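Local coordinates for protein manganese-containing pseudocatalase (Thermus thermophilus, PDB 2V8T) that probably breaks hydrogen peroxide down into water and oxygen, using the two manganese ions bound in each subunit of its hexamer, at residues A[185-190]-A[231-236]; A[203-208]-A[251-256]; A[282-285]-A[289-292]. All blocks are in the same frame, centred on the assembly; numbering follows the deposited sequence.

Contact 1 of 3, residues A[185-190]-A[231-236]; sequences GGVHAA and RNLYRF. With MN (manganese (II) ion), chain D.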
ATOM      1  N   GLY A 185      -3.359  -8.647  28.393  1.00  7.84           N
ATOM      2  CA  GLY A 185      -4.160  -9.176  27.286  1.00  8.09           C
ATOM      3  C   GLY A 185      -5.047 -10.288  27.731  1.00  7.94           C
ATOM      4  O   GLY A 185      -6.136 -10.502  27.182  1.00  9.30           O
ATOM      5  N   GLY A 186      -4.633 -11.046  28.757  1.00  8.14           N
ATOM      6  CA  GLY A 186      -5.512 -12.021  29.353  1.00  8.17           C
ATOM      7  C   GLY A 186      -6.723 -11.379  29.973  1.00  7.52           C
ATOM      8  O   GLY A 186      -7.859 -11.898  29.854  1.00  8.01           O
ATOM      9  N   VAL A 187      -6.544 -10.249  30.658  1.00  7.25           N
ATOM     10  CA  VAL A 187      -7.663  -9.509  31.225  1.00  7.11           C
ATOM     11  C   VAL A 187      -8.603  -9.050  30.112  1.00  6.82           C
ATOM     12  O   VAL A 187      -9.816  -9.207  30.209  1.00  7.39           O
ATOM     13  CB  VAL A 187      -7.158  -8.304  32.048  1.00  7.63           C
ATOM     14  CG1 VAL A 187      -8.297  -7.367  32.415  1.00  8.03           C
ATOM     15  CG2 VAL A 187      -6.444  -8.838  33.307  1.00  9.09           C
ATOM     16  N   HIS A 188      -8.035  -8.467  29.030  1.00  6.74           N
ATOM     17  CA  HIS A 188      -8.916  -7.954  27.985  1.00  6.80           C
ATOM     18  C   HIS A 188      -9.685  -9.078  27.298  1.00  6.68           C
ATOM     19  O   HIS A 188     -10.875  -8.927  27.016  1.00  6.98           O
ATOM     20  CB  HIS A 188      -8.089  -7.163  26.962  1.00  6.90           C
ATOM     21  CG  HIS A 188      -7.449  -5.957  27.543  1.00  6.52           C
ATOM     22  ND1 HIS A 188      -6.469  -5.292  26.848  1.00  7.06           N
ATOM     23  CD2 HIS A 188      -7.630  -5.347  28.754  1.00  7.19           C
ATOM     24  CE1 HIS A 188      -6.096  -4.281  27.632  1.00  7.69           C
ATOM     25  NE2 HIS A 188      -6.763  -4.289  28.784  1.00  7.42           N
ATOM     26  N   ALA A 189      -9.018 -10.197  26.976  1.00  6.77           N
ATOM     27  CA  ALA A 189      -9.726 -11.325  26.378  1.00  7.24           C
ATOM     28  C   ALA A 189     -10.815 -11.836  27.297  1.00  6.77           C
ATOM     29  O   ALA A 189     -11.932 -12.151  26.878  1.00  7.51           O
ATOM     30  CB  ALA A 189      -8.763 -12.451  26.022  1.00  8.03           C
ATOM     31  N   ALA A 190     -10.498 -11.938  28.595  1.00  7.01           N
ATOM     32  CA  ALA A 190     -11.511 -12.380  29.565  1.00  7.44           C
ATOM     33  C   ALA A 190     -12.683 -11.406  29.606  1.00  7.21           C
ATOM     34  O   ALA A 190     -13.839 -11.833  29.732  1.00  7.90           O
ATOM     35  CB  ALA A 190     -10.860 -12.513  30.959  1.00  8.47           C
ATOM     36  N   ARG A 231      -6.300 -10.033  37.831  1.00  8.19           N
ATOM     37  CA  ARG A 231      -7.626  -9.757  38.372  1.00  8.73           C
ATOM     38  C   ARG A 231      -8.083  -8.349  38.028  1.00  8.31           C
ATOM     39  O   ARG A 231      -9.268  -8.068  38.187  1.00  9.41           O
ATOM     40  CB  ARG A 231      -7.613  -9.898  39.908  0.60  8.99           C
ATOM     41  CG  ARG A 231      -7.206 -11.283  40.345  0.60  9.29           C
ATOM     42  CD  ARG A 231      -7.313 -11.492  41.805  0.60 11.55           C
ATOM     43  NE  ARG A 231      -6.899 -12.860  42.121  0.60 11.54           N
ATOM     44  CZ  ARG A 231      -5.704 -13.133  42.628  0.60 12.03           C
ATOM     45  NH1 ARG A 231      -4.911 -12.127  43.086  0.60 14.48           N
ATOM     46  NH2 ARG A 231      -5.278 -14.412  42.719  0.60 14.14           N
ATOM     47  N   ASN A 232      -7.161  -7.460  37.655  1.00  8.33           N
ATOM     48  CA  ASN A 232      -7.437  -6.036  37.730  1.00  8.14           C
ATOM     49  C   ASN A 232      -7.862  -5.447  36.411  1.00  7.72           C
ATOM     50  O   ASN A 232      -7.131  -5.510  35.406  1.00  9.18           O
ATOM     51  CB  ASN A 232      -6.152  -5.308  38.167  1.00  8.91           C
ATOM     52  CG  ASN A 232      -5.714  -5.678  39.558  1.00  9.58           C
ATOM     53  OD1 ASN A 232      -6.483  -6.265  40.325  1.00 10.99           O
ATOM     54  ND2 ASN A 232      -4.461  -5.337  39.874  1.00 10.76           N
ATOM     55  N   LEU A 233      -9.015  -4.795  36.403  1.00  7.61           N
ATOM     56  CA  LEU A 233      -9.417  -3.915  35.301  1.00  7.61           C
ATOM     57  C   LEU A 233      -9.374  -2.522  35.881  1.00  7.48           C
ATOM     58  O   LEU A 233     -10.203  -2.159  36.745  1.00  8.86           O
ATOM     59  CB  LEU A 233     -10.794  -4.272  34.751  1.00  8.19           C
ATOM     60  CG  LEU A 233     -11.170  -3.562  33.461  1.00  8.37           C
ATOM     61  CD1 LEU A 233     -10.300  -4.036  32.276  1.00 10.30           C
ATOM     62  CD2 LEU A 233     -12.636  -3.795  33.142  1.00 10.45           C
ATOM     63  N   TYR A 234      -8.370  -1.728  35.515  1.00  7.60           N
ATOM     64  CA  TYR A 234      -8.207  -0.365  36.006  1.00  7.55           C
ATOM     65  C   TYR A 234      -9.168   0.553  35.267  1.00  7.50           C
ATOM     66  O   TYR A 234      -9.270   0.482  34.030  1.00  8.22           O
ATOM     67  CB  TYR A 234      -6.791   0.120  35.784  1.00  7.97           C
ATOM     68  CG  TYR A 234      -5.726  -0.732  36.428  1.00  8.05           C
ATOM     69  CD1 TYR A 234      -5.096  -1.766  35.724  1.00  9.38           C
ATOM     70  CD2 TYR A 234      -5.354  -0.556  37.742  1.00  8.55           C
ATOM     71  CE1 TYR A 234      -4.166  -2.580  36.318  1.00 10.32           C
ATOM     72  CE2 TYR A 234      -4.431  -1.349  38.356  1.00  9.53           C
ATOM     73  CZ  TYR A 234      -3.838  -2.402  37.675  1.00 10.18           C
ATOM     74  OH  TYR A 234      -2.916  -3.237  38.261  1.00 12.17           O
ATOM     75  N   ARG A 235      -9.791   1.453  36.009  1.00  7.75           N
ATOM     76  CA  ARG A 235     -10.664   2.483  35.462  1.00  7.72           C
ATOM     77  C   ARG A 235      -9.797   3.704  35.165  1.00  7.78           C
ATOM     78  O   ARG A 235      -9.448   4.479  36.083  1.00  8.79           O
ATOM     79  CB  ARG A 235     -11.801   2.800  36.439  1.00  8.27           C
ATOM     80  CG  ARG A 235     -12.820   3.752  35.860  1.00  8.61           C
ATOM     81  CD  ARG A 235     -13.962   4.078  36.852  1.00  9.68           C
ATOM     82  NE  ARG A 235     -13.522   4.898  37.976  1.00 10.56           N
ATOM     83  CZ  ARG A 235     -13.408   6.246  37.929  1.00 10.99           C
ATOM     84  NH1 ARG A 235     -13.872   6.928  36.911  1.00 11.17           N
ATOM     85  NH2 ARG A 235     -12.840   6.885  38.947  1.00 12.77           N
ATOM     86  N   PHE A 236      -9.414   3.878  33.898  1.00  7.45           N
ATOM     87  CA  PHE A 236      -8.496   4.919  33.471  1.00  7.56           C
ATOM     88  C   PHE A 236      -9.281   6.222  33.174  1.00  7.45           C
ATOM     89  O   PHE A 236      -9.309   6.715  32.059  1.00  7.51           O
ATOM     90  CB  PHE A 236      -7.716   4.490  32.226  1.00  7.90           C
ATOM     91  CG  PHE A 236      -6.617   3.489  32.484  1.00  7.83           C
ATOM     92  CD1 PHE A 236      -5.335   3.945  32.800  1.00  9.42           C
ATOM     93  CD2 PHE A 236      -6.797   2.108  32.343  1.00  7.84           C
ATOM     94  CE1 PHE A 236      -4.276   3.064  32.987  1.00 10.10           C
ATOM     95  CE2 PHE A 236      -5.741   1.248  32.541  1.00  8.14           C
ATOM     96  CZ  PHE A 236      -4.490   1.699  32.844  1.00  8.64           C
TER
HETATM   97 MN    MN D1304      -5.410  -5.593  24.907  1.00  7.11          MN
HETATM   98  O   HOH W   1      -3.833  -4.903  23.569  0.25  7.17           O
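Val187 and Leu233 join the ferritin-like four-helix bundle, which carries the dimanganese site, to a short strand beside it: Val187 lies on helix 172-200, Leu233 on strand 232-235, the parallel partner of strand 260-263. The apolar part is a methyl-to-methyl contact, Val187 CG1 to Leu233 CD1 at 3.9 Å, made by side chains that meet at a slant. Both of them also touch Trp248, and Leu233 reaches Leu62 of helix 57-85, so this hydrophobic layer extends past the pair.

Against the backbone, Val187 CG1, anti to the valine N (chi1 169°) and thereby carried nearer than CG2, lies 3.7 Å from Asn232 O. The polar need of the same carbonyl is met by Arg184 NH1, from the preceding turn of the helix.

Within the strand, Asn232 ND2 donates to Tyr234 OH over 3.1 Å with an N-H...O angle of 158°, tying two side chains two residues apart.

Metal coordination begins at the next helix residue. His188 ND1 binds manganese at 2.2 Å, Glu70 and Glu155 bind the same ion, and a water holds it at 2.2 Å. In the second shell, Glu69 OE1 is hydrogen-bonded to His188 NE2, so the imidazole is held at both nitrogens.

Contact 2 of 3, residues A[203-208]-A[251-256]; sequences EMTKML and ASPEDG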
ATOM      1  N   GLU A 203     -20.273 -19.465  26.294  1.00 10.29           N
ATOM      2  CA  GLU A 203     -19.275 -19.399  27.360  1.00 10.39           C
ATOM      3  C   GLU A 203     -17.871 -19.184  26.806  1.00  9.26           C
ATOM      4  O   GLU A 203     -16.984 -20.031  26.899  1.00  9.89           O
ATOM      5  CB  GLU A 203     -19.322 -20.676  28.206  0.70 12.25           C
ATOM      6  CG  GLU A 203     -20.676 -20.801  28.909  0.70 15.67           C
ATOM      7  CD  GLU A 203     -20.773 -22.036  29.786  0.70 21.16           C
ATOM      8  OE1 GLU A 203     -19.706 -22.677  30.066  0.70 29.04           O
ATOM      9  OE2 GLU A 203     -21.934 -22.322  30.187  0.70 30.85           O
ATOM     10  N   MET A 204     -17.660 -18.008  26.196  1.00  9.11           N
ATOM     11  CA  MET A 204     -16.411 -17.741  25.490  1.00  8.67           C
ATOM     12  C   MET A 204     -15.196 -17.888  26.343  1.00  9.03           C
ATOM     13  O   MET A 204     -14.122 -18.302  25.858  1.00  9.70           O
ATOM     14  CB  MET A 204     -16.467 -16.350  24.862  1.00  9.33           C
ATOM     15  CG  MET A 204     -17.442 -16.214  23.733  1.00  9.91           C
ATOM     16  SD  MET A 204     -17.166 -17.339  22.358  1.00 10.88           S
ATOM     17  CE  MET A 204     -15.594 -16.724  21.746  1.00 14.78           C
ATOM     18  N   THR A 205     -15.249 -17.527  27.643  1.00  8.77           N
ATOM     19  CA  THR A 205     -14.060 -17.641  28.456  1.00  9.38           C
ATOM     20  C   THR A 205     -13.604 -19.078  28.621  1.00  8.89           C
ATOM     21  O   THR A 205     -12.415 -19.301  28.953  1.00  9.79           O
ATOM     22  CB  THR A 205     -14.217 -16.989  29.841  1.00 10.28           C
ATOM     23  OG1 THR A 205     -15.244 -17.617  30.586  1.00 11.38           O
ATOM     24  CG2 THR A 205     -14.432 -15.478  29.743  1.00 12.48           C
ATOM     25  N   LYS A 206     -14.471 -20.067  28.403  1.00  9.00           N
ATOM     26  CA  LYS A 206     -14.073 -21.434  28.502  1.00 10.03           C
ATOM     27  C   LYS A 206     -13.116 -21.879  27.380  1.00  9.44           C
ATOM     28  O   LYS A 206     -12.451 -22.897  27.494  1.00 11.68           O
ATOM     29  CB  LYS A 206     -15.320 -22.353  28.463  0.70 11.67           C
ATOM     30  CG  LYS A 206     -15.125 -23.874  28.348  0.70 14.12           C
ATOM     31  CD  LYS A 206     -16.445 -24.604  28.328  0.70 16.46           C
ATOM     32  CE  LYS A 206     -16.232 -26.064  27.964  0.70 20.46           C
ATOM     33  NZ  LYS A 206     -17.628 -26.645  28.040  0.70 26.14           N
ATOM     34  N   MET A 207     -13.033 -21.087  26.324  1.00  9.55           N
ATOM     35  CA  MET A 207     -12.081 -21.351  25.251  1.00 10.47           C
ATOM     36  C   MET A 207     -10.664 -20.976  25.630  1.00  9.79           C
ATOM     37  O   MET A 207      -9.715 -21.385  24.980  1.00 12.08           O
ATOM     38  CB  MET A 207     -12.482 -20.426  23.911  1.00 13.25           C
ATOM     39  CG  MET A 207     -12.085 -21.098  22.646  1.00 13.40           C
ATOM     40  SD  MET A 207     -12.605 -20.136  21.316  1.00 15.28           S
ATOM     41  CE  MET A 207     -14.305 -20.610  21.255  1.00 16.94           C
ATOM     42  N   LEU A 208     -10.497 -20.137  26.653  1.00  9.05           N
ATOM     43  CA  LEU A 208      -9.187 -19.625  27.019  1.00  8.98           C
ATOM     44  C   LEU A 208      -8.416 -20.691  27.808  1.00  9.35           C
ATOM     45  O   LEU A 208      -9.029 -21.476  28.554  1.00 11.09           O
ATOM     46  CB  LEU A 208      -9.330 -18.348  27.847  1.00  9.31           C
ATOM     47  CG  LEU A 208     -10.031 -17.198  27.106  1.00  9.24           C
ATOM     48  CD1 LEU A 208     -10.354 -16.035  28.047  1.00 10.79           C
ATOM     49  CD2 LEU A 208      -9.206 -16.694  25.912  1.00 10.71           C
ATOM     50  N   ALA A 251     -15.287 -15.078  37.880  1.00 10.39           N
ATOM     51  CA  ALA A 251     -14.029 -15.802  37.955  1.00 11.10           C
ATOM     52  C   ALA A 251     -13.055 -15.362  36.896  1.00  9.95           C
ATOM     53  O   ALA A 251     -13.392 -15.147  35.726  1.00 10.80           O
ATOM     54  CB  ALA A 251     -14.292 -17.313  37.772  1.00 13.69           C
ATOM     55  N   SER A 252     -11.784 -15.326  37.279  1.00  9.93           N
ATOM     56  CA  SER A 252     -10.683 -15.163  36.333  1.00  9.43           C
ATOM     57  C   SER A 252     -10.482 -16.468  35.573  1.00 10.40           C
ATOM     58  O   SER A 252     -10.384 -17.537  36.219  1.00 11.69           O
ATOM     59  CB  SER A 252      -9.406 -14.895  37.104  1.00 10.50           C
ATOM     60  OG  SER A 252      -8.262 -14.960  36.241  1.00 11.00           O
ATOM     61  N   PRO A 253     -10.276 -16.441  34.261  1.00  9.93           N
ATOM     62  CA  PRO A 253      -9.873 -17.682  33.553  1.00 11.66           C
ATOM     63  C   PRO A 253      -8.536 -18.236  34.034  1.00 12.42           C
ATOM     64  O   PRO A 253      -8.288 -19.441  33.884  1.00 16.13           O
ATOM     65  CB  PRO A 253      -9.830 -17.227  32.080  1.00 12.60           C
ATOM     66  CG  PRO A 253     -10.744 -16.049  32.037  1.00 13.06           C
ATOM     67  CD  PRO A 253     -10.538 -15.327  33.318  1.00 10.21           C
ATOM     68  N   GLU A 254      -7.652 -17.423  34.587  1.00 11.84           N
ATOM     69  CA  GLU A 254      -6.327 -17.905  34.939  1.00 12.79           C
ATOM     70  C   GLU A 254      -6.366 -18.851  36.139  1.00 12.56           C
ATOM     71  O   GLU A 254      -5.670 -19.849  36.158  1.00 15.27           O
ATOM     72  CB  GLU A 254      -5.388 -16.747  35.351  0.80 13.68           C
ATOM     73  CG  GLU A 254      -5.155 -15.620  34.393  0.80 13.68           C
ATOM     74  CD  GLU A 254      -4.644 -16.030  33.108  0.80 16.78           C
ATOM     75  OE1 GLU A 254      -3.793 -16.945  33.010  0.80 15.52           O
ATOM     76  OE2 GLU A 254      -5.073 -15.345  32.131  0.80 26.17           O
ATOM     77  N   ASP A 255      -7.149 -18.525  37.136  1.00 12.74           N
ATOM     78  CA  ASP A 255      -7.076 -19.229  38.415  1.00 12.71           C
ATOM     79  C   ASP A 255      -8.384 -19.349  39.133  1.00 12.17           C
ATOM     80  O   ASP A 255      -8.412 -19.841  40.261  1.00 13.37           O
ATOM     81  CB  ASP A 255      -6.035 -18.588  39.348  1.00 13.24           C
ATOM     82  CG  ASP A 255      -6.380 -17.190  39.752  1.00 12.47           C
ATOM     83  OD1 ASP A 255      -7.476 -16.690  39.409  1.00 12.25           O
ATOM     84  OD2 ASP A 255      -5.526 -16.566  40.477  1.00 14.71           O
ATOM     85  N   GLY A 256      -9.507 -18.921  38.552  1.00 11.69           N
ATOM     86  CA  GLY A 256     -10.801 -19.051  39.173  1.00 12.13           C
ATOM     87  C   GLY A 256     -11.130 -18.050  40.256  1.00 12.35           C
ATOM     88  O   GLY A 256     -12.239 -18.089  40.785  1.00 14.64           O
TER
HETATM   89  O   HOH W   2      -8.768 -20.686  31.467  1.00 19.32           O
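Thr205 and Pro253 mark the closest backbone approach, their CA atoms 6.6 Å apart, between a coiled segment with helical torsions at 204-207 and a tight loop that has neither helix nor strand. The first segment is held by three successive backbone bonds, each from an N-H to the carbonyl three residues earlier; the last runs from Leu208 N to Thr205 O at 3.1 Å and brings these two side chains onto the same flank.

The ring of Pro253 points at that flank. Its CG touches Leu208 CD1 at 4.0 Å, and the leucine and the proline ring run alongside each other in the same direction. Leu208 CG stands anti to its carbonyl carbon (chi1 -61°), and the CD1 branch beyond it is the one that meets the ring. A second, looser approach joins Pro253 CG to Thr205 CB at 4.2 Å. The polar end of Thr205 is engaged elsewhere: OG1 is hydrogen-bonded to Glu197 OE2 of helix 172-200.

The contact thus joins the loop after helix 172-200 to the loop between strands 232-235 and 260-263, and Pro253 also packs on Ala190 of that helix. Pro253 is the middle residue of an ST turn, in which Ser252 OG accepts from Glu254 N at 3.0 Å with an N-H...O angle of 146°. A bond from Gly256 N to Ser252 O closes the loop further, and Gly256 has a positive phi (78°).

Beside the apolar pair, one water donates to two carbonyls, Leu208 O at 3.0 Å and Pro253 O at 2.8 Å, bridging the segments. Leu208 also packs on Phe152 and Val156 of helix 144-166, bringing its side chain within about 7 Å of that of the manganese ligand Glu155. Met204 and Met207 instead pack against Met204 of a neighbouring subunit.

Contact 3 of 3, residues A[282-285]-A[289-292]; sequences APEF and ELYE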
ATOM      1  N   ALA A 282      20.736  13.133  17.565  1.00  8.02           N
ATOM      2  CA  ALA A 282      19.494  12.995  18.354  1.00  7.73           C
ATOM      3  C   ALA A 282      19.851  13.172  19.833  1.00  7.51           C
ATOM      4  O   ALA A 282      20.619  12.363  20.366  1.00  8.49           O
ATOM      5  CB  ALA A 282      18.874  11.637  18.057  1.00  8.97           C
ATOM      6  N   PRO A 283      19.366  14.206  20.503  1.00  7.49           N
ATOM      7  CA  PRO A 283      18.396  15.213  20.016  1.00  7.61           C
ATOM      8  C   PRO A 283      19.034  16.307  19.160  1.00  7.40           C
ATOM      9  O   PRO A 283      18.306  17.086  18.529  1.00  7.70           O
ATOM     10  CB  PRO A 283      17.853  15.800  21.334  1.00  8.30           C
ATOM     11  CG  PRO A 283      19.014  15.691  22.300  1.00  8.65           C
ATOM     12  CD  PRO A 283      19.700  14.414  21.931  1.00  8.21           C
ATOM     13  N   GLU A 284      20.368  16.352  19.140  1.00  7.73           N
ATOM     14  CA  GLU A 284      21.150  17.228  18.281  1.00  7.85           C
ATOM     15  C   GLU A 284      22.507  16.569  18.145  1.00  8.19           C
ATOM     16  O   GLU A 284      22.880  15.725  18.979  1.00  9.14           O
ATOM     17  CB  GLU A 284      21.223  18.645  18.891  1.00  8.65           C
ATOM     18  CG  GLU A 284      21.892  19.722  18.003  1.00  9.06           C
ATOM     19  CD  GLU A 284      21.261  19.782  16.631  1.00  8.41           C
ATOM     20  OE1 GLU A 284      20.324  20.624  16.430  1.00  9.20           O
ATOM     21  OE2 GLU A 284      21.683  18.959  15.750  1.00  8.92           O
ATOM     22  N   PHE A 285      23.297  16.986  17.134  1.00  8.27           N
ATOM     23  CA  PHE A 285      24.654  16.443  17.019  1.00  8.29           C
ATOM     24  C   PHE A 285      25.455  16.672  18.299  1.00  8.37           C
ATOM     25  O   PHE A 285      25.975  15.722  18.885  1.00  9.07           O
ATOM     26  CB  PHE A 285      25.351  17.039  15.790  1.00  8.37           C
ATOM     27  CG  PHE A 285      26.742  16.565  15.576  1.00  8.85           C
ATOM     28  CD1 PHE A 285      27.063  15.196  15.541  1.00  9.72           C
ATOM     29  CD2 PHE A 285      27.745  17.476  15.346  1.00 10.84           C
ATOM     30  CE1 PHE A 285      28.395  14.766  15.357  1.00 11.24           C
ATOM     31  CE2 PHE A 285      29.043  17.036  15.095  1.00 13.74           C
ATOM     32  CZ  PHE A 285      29.364  15.687  15.118  1.00 12.97           C
ATOM     33  N   GLU A 289      24.579  23.317  23.531  1.00 11.40           N
ATOM     34  CA  GLU A 289      23.987  24.643  23.371  1.00 12.53           C
ATOM     35  C   GLU A 289      22.494  24.630  23.583  1.00 11.29           C
ATOM     36  O   GLU A 289      21.943  25.554  24.197  1.00 12.13           O
ATOM     37  CB  GLU A 289      24.365  25.271  22.011  1.00 13.78           C
ATOM     38  CG  GLU A 289      23.626  26.453  21.402  0.60 19.33           C
ATOM     39  CD  GLU A 289      23.891  26.561  19.872  0.60 21.23           C
ATOM     40  OE1 GLU A 289      25.089  26.547  19.541  0.60 30.71           O
ATOM     41  OE2 GLU A 289      22.902  26.597  19.075  0.60 22.41           O
ATOM     42  N   LEU A 290      21.803  23.593  23.087  1.00 10.64           N
ATOM     43  CA  LEU A 290      20.348  23.538  23.283  1.00  9.99           C
ATOM     44  C   LEU A 290      20.021  23.316  24.756  1.00  9.98           C
ATOM     45  O   LEU A 290      19.049  23.895  25.275  1.00 10.23           O
ATOM     46  CB  LEU A 290      19.685  22.431  22.441  1.00 10.36           C
ATOM     47  CG  LEU A 290      19.868  22.591  20.925  1.00 11.50           C
ATOM     48  CD1 LEU A 290      18.912  21.616  20.206  1.00 13.18           C
ATOM     49  CD2 LEU A 290      19.681  24.033  20.427  1.00 12.20           C
ATOM     50  N   TYR A 291      20.816  22.519  25.453  1.00  9.96           N
ATOM     51  CA  TYR A 291      20.604  22.326  26.896  1.00 10.32           C
ATOM     52  C   TYR A 291      20.739  23.666  27.630  1.00 10.29           C
ATOM     53  O   TYR A 291      20.011  23.925  28.588  1.00 11.57           O
ATOM     54  CB  TYR A 291      21.542  21.300  27.473  1.00 10.44           C
ATOM     55  CG  TYR A 291      21.409  19.888  26.944  1.00  9.75           C
ATOM     56  CD1 TYR A 291      20.272  19.426  26.291  1.00 10.02           C
ATOM     57  CD2 TYR A 291      22.458  19.003  27.114  1.00 10.72           C
ATOM     58  CE1 TYR A 291      20.177  18.134  25.835  1.00 10.15           C
ATOM     59  CE2 TYR A 291      22.375  17.680  26.677  1.00 10.77           C
ATOM     60  CZ  TYR A 291      21.216  17.245  26.033  1.00  9.96           C
ATOM     61  OH  TYR A 291      21.113  15.960  25.568  1.00 11.23           O
ATOM     62  N   GLU A 292      21.697  24.490  27.203  1.00 10.93           N
ATOM     63  CA  GLU A 292      21.856  25.814  27.804  1.00 11.60           C
ATOM     64  C   GLU A 292      20.681  26.707  27.536  1.00 11.22           C
ATOM     65  O   GLU A 292      20.240  27.474  28.395  1.00 12.43           O
ATOM     66  CB  GLU A 292      23.190  26.407  27.369  0.50 12.84           C
ATOM     67  CG  GLU A 292      23.505  27.745  27.936  0.50 14.23           C
ATOM     68  CD  GLU A 292      23.659  27.799  29.436  0.50 18.14           C
ATOM     69  OE1 GLU A 292      23.805  26.772  30.124  0.50 20.57           O
ATOM     70  OE2 GLU A 292      23.668  28.951  29.936  0.50 24.63           O
TER
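Glu284 meets Leu290 with an extended first torsion (chi1 -173°), after which a bend at chi2 (53°) folds the carboxylate back toward the chain. CB, set by the backbone, lies 4.0 Å from Leu290 CD1; the torsions add Glu284 CG and OE1, each 4.2 Å from the same methyl, and the two side chains cross at about a right angle. The same bend lets Glu284 OE2 accept from Phe285 N at 2.9 Å, with an N-H...O angle of 155°, through its anti lone pair.

OE2 is gripped twice more, by Asn143 ND2 of one neighbouring subunit and by Lys212 N of another; three N-H donors on one buried oxygen would be expected to stabilise the charged carboxylate. With an alanine here, those three donors would probably lose their common acceptor, and the tie between this loop and two other subunits would be weakened.

Pro283, preceded by a cis peptide bond, makes the second contact. Its CG lies 3.9 Å from Tyr291 OH and 4.5 Å from Tyr291 CE1, approaching the ring obliquely. The tyrosine hydroxyl has its polar partner in Asp92 O.

The loop is thus packed on the first turn of helix 288-299, forming part of the C-terminal arm that lies at subunit boundaries of the manganese catalase hexamer.

Contacts 1 and 2 alternate along the chain, in the order 185-190, 203-208, 231-236, 251-256, and their centres are 13 Å apart. Helix 172-200 and strand 232-235 make contact 1; the loops following each of them make contact 2. They touch directly: Ala190 CB meets Pro253 CD at 3.7 Å, and Arg231 NH2 forms a 3.1 Å salt bridge with Asp255 OD2. Together they join helix 172-200, one of the helices that carry manganese ligands, and its following loop to the strand 232-235 region. Contact 3 comes later in sequence, across the chain's centre, about 41 Å from contact 1 and 52 Å from contact 2 between centres, and lies where two other subunits meet the chain.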